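Local coordinates for alkaline serine protease (Pseudoalteromonas sp., PDB 1Y9Z), which probably hydrolyses peptide bonds as a cold-adapted, subtilisin-like serine endopeptidase, here holding phenylmethanesulfonic acid and several metal ions, at residues I114-M128 with L143-A156. Residues are numbered along the deposited sequence; the frame is centred on the assembly and turned at random.
Sequences IDTCVNSGGANVVTM and LNTHYNNGVLLIAA. With PMS (phenylmethanesulfonic acid), chain H.
Leu152 O is gripped from the neighbouring strand by Val126 N at 2.9 Å, the N-H pointing nearly along the C=O axis, and by a weaker CA-H...O contact from Val125 CA at 3.4 Å. The parallel pairing runs on through Met128 N to Ile154 O (2.8 Å) and ends at Ala156 N to Met128 O, longer at 3.2 Å, the donor lying 23° off the carbonyl plane; Ala156 lines the phenylmethanesulfonic acid pocket. Before the strands, one water bridges Asn124 ND2 and Gly150 O, while Asn124 OD1 accepts from Thr25 N. On the helix-facing side, Val126 CG2 meets Val151 CG1 at 3.7 Å, and Leu153 CD2 lies against Val126 CB, both side chains pointing the same way. Val118 CG2 runs alongside the His146 ring, the two side chains heading opposite ways; Ile114 CG2 approaches the imidazole obliquely, and Ile114 crosses Leu143 at about a right angle, CD1 to CD1 at 3.7 Å. An alanine in place of His146 would probably open a gap between the helices beside Ile114 and Val118. Strand 125-128, helix 137-148 and strand 152-156 form a beta-alpha-beta unit; helix 110-119 packs on the same face as helix 137-148, strand 25-30 flanks 125-128, and helix 368-385 touches Val125 and Thr127 from the other face.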
loop_
_atom_site.group_PDB
_atom_site.type_symbol
_atom_site.label_atom_id
_atom_site.label_comp_id
_atom_site.label_asym_id
_atom_site.label_seq_id
_atom_site.Cartn_x
_atom_site.Cartn_y
_atom_site.Cartn_z
ATOM N N ILE A 114 21.061 1.635 -8.645
ATOM C CA ILE A 114 21.134 0.211 -8.358
ATOM C C ILE A 114 22.588 -0.159 -8.057
ATOM O O ILE A 114 22.856 -0.915 -7.125
ATOM C CB ILE A 114 20.599 -0.619 -9.546
ATOM C CG1 ILE A 114 19.118 -0.296 -9.766
ATOM C CG2 ILE A 114 20.779 -2.106 -9.270
ATOM C CD1 ILE A 114 18.528 -0.925 -11.021
ATOM N N ASP A 115 23.527 0.377 -8.836
ATOM C CA ASP A 115 24.943 0.098 -8.595
ATOM C C ASP A 115 25.295 0.493 -7.164
ATOM O O ASP A 115 26.002 -0.228 -6.466
ATOM C CB ASP A 115 25.849 0.892 -9.548
ATOM C CG ASP A 115 25.767 0.416 -10.985
ATOM O OD1 ASP A 115 25.479 -0.775 -11.218
ATOM O OD2 ASP A 115 26.018 1.239 -11.889
ATOM N N THR A 116 24.809 1.656 -6.740
ATOM C CA THR A 116 25.071 2.151 -5.392
ATOM C C THR A 116 24.495 1.192 -4.352
ATOM O O THR A 116 25.137 0.878 -3.349
ATOM C CB THR A 116 24.466 3.556 -5.204
ATOM O OG1 THR A 116 25.122 4.470 -6.094
ATOM C CG2 THR A 116 24.644 4.039 -3.768
ATOM N N CYS A 117 23.278 0.726 -4.598
ATOM C CA CYS A 117 22.630 -0.215 -3.697
ATOM C C CYS A 117 23.518 -1.437 -3.480
ATOM O O CYS A 117 23.701 -1.902 -2.355
ATOM C CB CYS A 117 21.319 -0.695 -4.302
ATOM S SG CYS A 117 19.837 0.326 -4.058
ATOM N N VAL A 118 24.058 -1.957 -4.578
ATOM C CA VAL A 118 24.902 -3.145 -4.543
ATOM C C VAL A 118 26.318 -2.904 -4.024
ATOM O O VAL A 118 26.771 -3.589 -3.106
ATOM C CB VAL A 118 24.987 -3.787 -5.950
ATOM C CG1 VAL A 118 25.947 -4.967 -5.933
ATOM C CG2 VAL A 118 23.604 -4.234 -6.398
ATOM N N ASN A 119 27.014 -1.933 -4.606
ATOM C CA ASN A 119 28.390 -1.644 -4.211
ATOM C C ASN A 119 28.542 -0.957 -2.862
ATOM O O ASN A 119 29.423 -1.311 -2.079
ATOM C CB ASN A 119 29.082 -0.798 -5.281
ATOM C CG ASN A 119 29.090 -1.471 -6.633
ATOM O OD1 ASN A 119 29.344 -2.672 -6.739
ATOM N ND2 ASN A 119 28.821 -0.700 -7.680
ATOM N N SER A 120 27.694 0.029 -2.593
ATOM C CA SER A 120 27.764 0.756 -1.332
ATOM C C SER A 120 26.934 0.110 -0.229
ATOM O O SER A 120 27.382 0.006 0.912
ATOM C CB SER A 120 27.309 2.203 -1.531
ATOM O OG SER A 120 28.213 2.910 -2.360
ATOM N N GLY A 121 25.729 -0.332 -0.570
ATOM C CA GLY A 121 24.867 -0.938 0.429
ATOM C C GLY A 121 24.983 -2.438 0.625
ATOM O O GLY A 121 24.496 -2.965 1.628
ATOM N N GLY A 122 25.624 -3.129 -0.315
ATOM C CA GLY A 122 25.761 -4.574 -0.215
ATOM C C GLY A 122 24.409 -5.254 -0.326
ATOM O O GLY A 122 24.176 -6.307 0.264
ATOM N N ALA A 123 23.517 -4.657 -1.107
ATOM C CA ALA A 123 22.165 -5.176 -1.274
ATOM C C ALA A 123 22.039 -6.551 -1.922
ATOM O O ALA A 123 22.744 -6.873 -2.878
ATOM C CB ALA A 123 21.331 -4.171 -2.063
ATOM N N ASN A 124 21.124 -7.356 -1.385
ATOM C CA ASN A 124 20.827 -8.679 -1.927
ATOM C C ASN A 124 19.521 -8.510 -2.693
ATOM O O ASN A 124 19.276 -9.179 -3.696
ATOM C CB ASN A 124 20.605 -9.701 -0.812
ATOM C CG ASN A 124 21.811 -9.863 0.080
ATOM O OD1 ASN A 124 21.747 -9.593 1.279
ATOM N ND2 ASN A 124 22.921 -10.310 -0.495
ATOM N N VAL A 125 18.680 -7.611 -2.187
ATOM C CA VAL A 125 17.389 -7.312 -2.787
ATOM C C VAL A 125 17.307 -5.814 -3.051
ATOM O O VAL A 125 17.677 -5.005 -2.200
ATOM C CB VAL A 125 16.221 -7.693 -1.840
ATOM C CG1 VAL A 125 14.885 -7.353 -2.492
ATOM C CG2 VAL A 125 16.288 -9.174 -1.491
ATOM N N VAL A 126 16.848 -5.450 -4.243
ATOM C CA VAL A 126 16.683 -4.047 -4.599
ATOM C C VAL A 126 15.216 -3.879 -4.962
ATOM O O VAL A 126 14.722 -4.506 -5.906
ATOM C CB VAL A 126 17.574 -3.647 -5.792
ATOM C CG1 VAL A 126 17.302 -2.202 -6.181
ATOM C CG2 VAL A 126 19.045 -3.814 -5.415
ATOM N N THR A 127 14.516 -3.048 -4.196
ATOM C CA THR A 127 13.099 -2.827 -4.420
ATOM C C THR A 127 12.865 -1.430 -4.994
ATOM O O THR A 127 13.363 -0.426 -4.472
ATOM C CB THR A 127 12.316 -3.069 -3.100
ATOM O OG1 THR A 127 10.910 -3.060 -3.360
ATOM C CG2 THR A 127 12.664 -2.019 -2.056
ATOM N N MET A 128 12.108 -1.383 -6.085
ATOM C CA MET A 128 11.850 -0.137 -6.791
ATOM C C MET A 128 10.374 0.135 -7.045
ATOM O O MET A 128 9.787 -0.371 -8.005
ATOM C CB MET A 128 12.623 -0.165 -8.114
ATOM C CG MET A 128 14.117 -0.398 -7.908
ATOM S SD MET A 128 15.066 -0.826 -9.387
ATOM C CE MET A 128 14.711 -2.569 -9.524
ATOM N N LEU A 143 20.816 -4.413 -15.650
ATOM C CA LEU A 143 19.995 -5.073 -14.643
ATOM C C LEU A 143 20.094 -6.591 -14.736
ATOM O O LEU A 143 20.087 -7.280 -13.716
ATOM C CB LEU A 143 18.533 -4.617 -14.752
ATOM C CG LEU A 143 18.212 -3.331 -13.969
ATOM C CD1 LEU A 143 19.119 -2.189 -14.415
ATOM C CD2 LEU A 143 16.748 -2.960 -14.166
ATOM N N ASN A 144 20.203 -7.119 -15.951
ATOM C CA ASN A 144 20.320 -8.561 -16.124
ATOM C C ASN A 144 21.629 -9.026 -15.484
ATOM O O ASN A 144 21.697 -10.108 -14.900
ATOM C CB ASN A 144 20.324 -8.930 -17.610
ATOM C CG ASN A 144 20.098 -10.415 -17.842
ATOM O OD1 ASN A 144 20.466 -10.952 -18.886
ATOM N ND2 ASN A 144 19.477 -11.081 -16.874
ATOM N N THR A 145 22.668 -8.203 -15.598
ATOM C CA THR A 145 23.966 -8.533 -15.021
ATOM C C THR A 145 23.848 -8.623 -13.502
ATOM O O THR A 145 24.341 -9.571 -12.892
ATOM C CB THR A 145 25.024 -7.477 -15.404
ATOM O OG1 THR A 145 25.238 -7.512 -16.822
ATOM C CG2 THR A 145 26.344 -7.754 -14.691
ATOM N N HIS A 146 23.190 -7.642 -12.892
ATOM C CA HIS A 146 23.008 -7.649 -11.446
ATOM C C HIS A 146 22.217 -8.876 -11.013
ATOM O O HIS A 146 22.567 -9.536 -10.037
ATOM C CB HIS A 146 22.283 -6.380 -10.990
ATOM C CG HIS A 146 23.199 -5.228 -10.726
ATOM N ND1 HIS A 146 23.046 -3.998 -11.328
ATOM C CD2 HIS A 146 24.276 -5.119 -9.914
ATOM C CE1 HIS A 146 23.989 -3.179 -10.895
ATOM N NE2 HIS A 146 24.749 -3.835 -10.036
ATOM N N TYR A 147 21.147 -9.176 -11.744
ATOM C CA TYR A 147 20.307 -10.328 -11.443
ATOM C C TYR A 147 21.112 -11.622 -11.532
ATOM O O TYR A 147 21.041 -12.466 -10.638
ATOM C CB TYR A 147 19.121 -10.369 -12.412
ATOM C CG TYR A 147 18.217 -11.571 -12.254
ATOM C CD1 TYR A 147 17.616 -11.867 -11.032
ATOM C CD2 TYR A 147 17.939 -12.399 -13.340
ATOM C CE1 TYR A 147 16.762 -12.962 -10.897
ATOM C CE2 TYR A 147 17.088 -13.493 -13.218
ATOM C CZ TYR A 147 16.502 -13.769 -11.994
ATOM O OH TYR A 147 15.655 -14.846 -11.875
ATOM N N ASN A 148 21.881 -11.776 -12.604
ATOM C CA ASN A 148 22.683 -12.983 -12.764
ATOM C C ASN A 148 23.785 -13.046 -11.715
ATOM O O ASN A 148 24.241 -14.132 -11.356
ATOM C CB ASN A 148 23.281 -13.055 -14.171
ATOM C CG ASN A 148 22.223 -13.257 -15.238
ATOM O OD1 ASN A 148 21.277 -14.026 -15.052
ATOM N ND2 ASN A 148 22.382 -12.575 -16.367
ATOM N N ASN A 149 24.208 -11.886 -11.220
ATOM C CA ASN A 149 25.240 -11.844 -10.191
ATOM C C ASN A 149 24.656 -12.207 -8.830
ATOM O O ASN A 149 25.383 -12.293 -7.842
ATOM C CB ASN A 149 25.895 -10.461 -10.110
ATOM C CG ASN A 149 26.845 -10.198 -11.261
ATOM O OD1 ASN A 149 27.281 -11.124 -11.943
ATOM N ND2 ASN A 149 27.184 -8.930 -11.471
ATOM N N GLY A 150 23.340 -12.403 -8.776
ATOM C CA GLY A 150 22.712 -12.785 -7.522
ATOM C C GLY A 150 21.868 -11.753 -6.797
ATOM O O GLY A 150 21.490 -11.973 -5.645
ATOM N N VAL A 151 21.562 -10.636 -7.451
ATOM C CA VAL A 151 20.744 -9.597 -6.827
ATOM C C VAL A 151 19.296 -9.710 -7.290
ATOM O O VAL A 151 19.022 -9.691 -8.491
ATOM C CB VAL A 151 21.267 -8.189 -7.176
ATOM C CG1 VAL A 151 20.402 -7.128 -6.503
ATOM C CG2 VAL A 151 22.716 -8.053 -6.743
ATOM N N LEU A 152 18.373 -9.835 -6.339
ATOM C CA LEU A 152 16.953 -9.945 -6.664
ATOM C C LEU A 152 16.375 -8.549 -6.881
ATOM O O LEU A 152 16.457 -7.686 -6.001
ATOM C CB LEU A 152 16.201 -10.662 -5.533
ATOM C CG LEU A 152 14.703 -10.934 -5.720
ATOM C CD1 LEU A 152 14.473 -11.836 -6.924
ATOM C CD2 LEU A 152 14.154 -11.595 -4.463
ATOM N N LEU A 153 15.792 -8.339 -8.059
ATOM C CA LEU A 153 15.210 -7.056 -8.435
ATOM C C LEU A 153 13.688 -7.146 -8.476
ATOM O O LEU A 153 13.124 -8.030 -9.128
ATOM C CB LEU A 153 15.747 -6.631 -9.805
ATOM C CG LEU A 153 17.273 -6.646 -9.948
ATOM C CD1 LEU A 153 17.651 -6.339 -11.388
ATOM C CD2 LEU A 153 17.901 -5.634 -8.994
ATOM N N ILE A 154 13.028 -6.216 -7.793
ATOM C CA ILE A 154 11.572 -6.194 -7.711
ATOM C C ILE A 154 11.067 -4.768 -7.937
ATOM O O ILE A 154 11.620 -3.820 -7.384
ATOM C CB ILE A 154 11.123 -6.710 -6.321
ATOM C CG1 ILE A 154 11.659 -8.133 -6.112
ATOM C CG2 ILE A 154 9.608 -6.688 -6.201
ATOM C CD1 ILE A 154 11.519 -8.651 -4.693
ATOM N N ALA A 155 10.025 -4.616 -8.754
ATOM C CA ALA A 155 9.492 -3.290 -9.054
ATOM C C ALA A 155 7.991 -3.270 -9.322
ATOM O O ALA A 155 7.381 -4.299 -9.626
ATOM C CB ALA A 155 10.239 -2.695 -10.244
ATOM N N ALA A 156 7.412 -2.077 -9.234
ATOM C CA ALA A 156 5.978 -1.865 -9.429
ATOM C C ALA A 156 5.528 -1.869 -10.887
ATOM O O ALA A 156 6.156 -1.251 -11.744
ATOM C CB ALA A 156 5.565 -0.554 -8.770
HETATM C C PMS H . 4.189 4.991 -8.396
HETATM S S PMS H . 4.397 3.207 -8.177
HETATM C C1 PMS H . 5.475 5.715 -8.868
HETATM C C2 PMS H . 5.693 5.857 -10.287
HETATM C C3 PMS H . 6.867 6.521 -10.766
HETATM C C4 PMS H . 7.802 7.030 -9.783
HETATM C C5 PMS H . 7.594 6.894 -8.389
HETATM C C6 PMS H . 6.436 6.239 -7.863
HETATM O O2S PMS H . 5.308 2.740 -9.217
HETATM O O1S PMS H . 3.119 2.547 -8.302
HETATM O O HOH W 1 22.910 -11.258 -3.303
#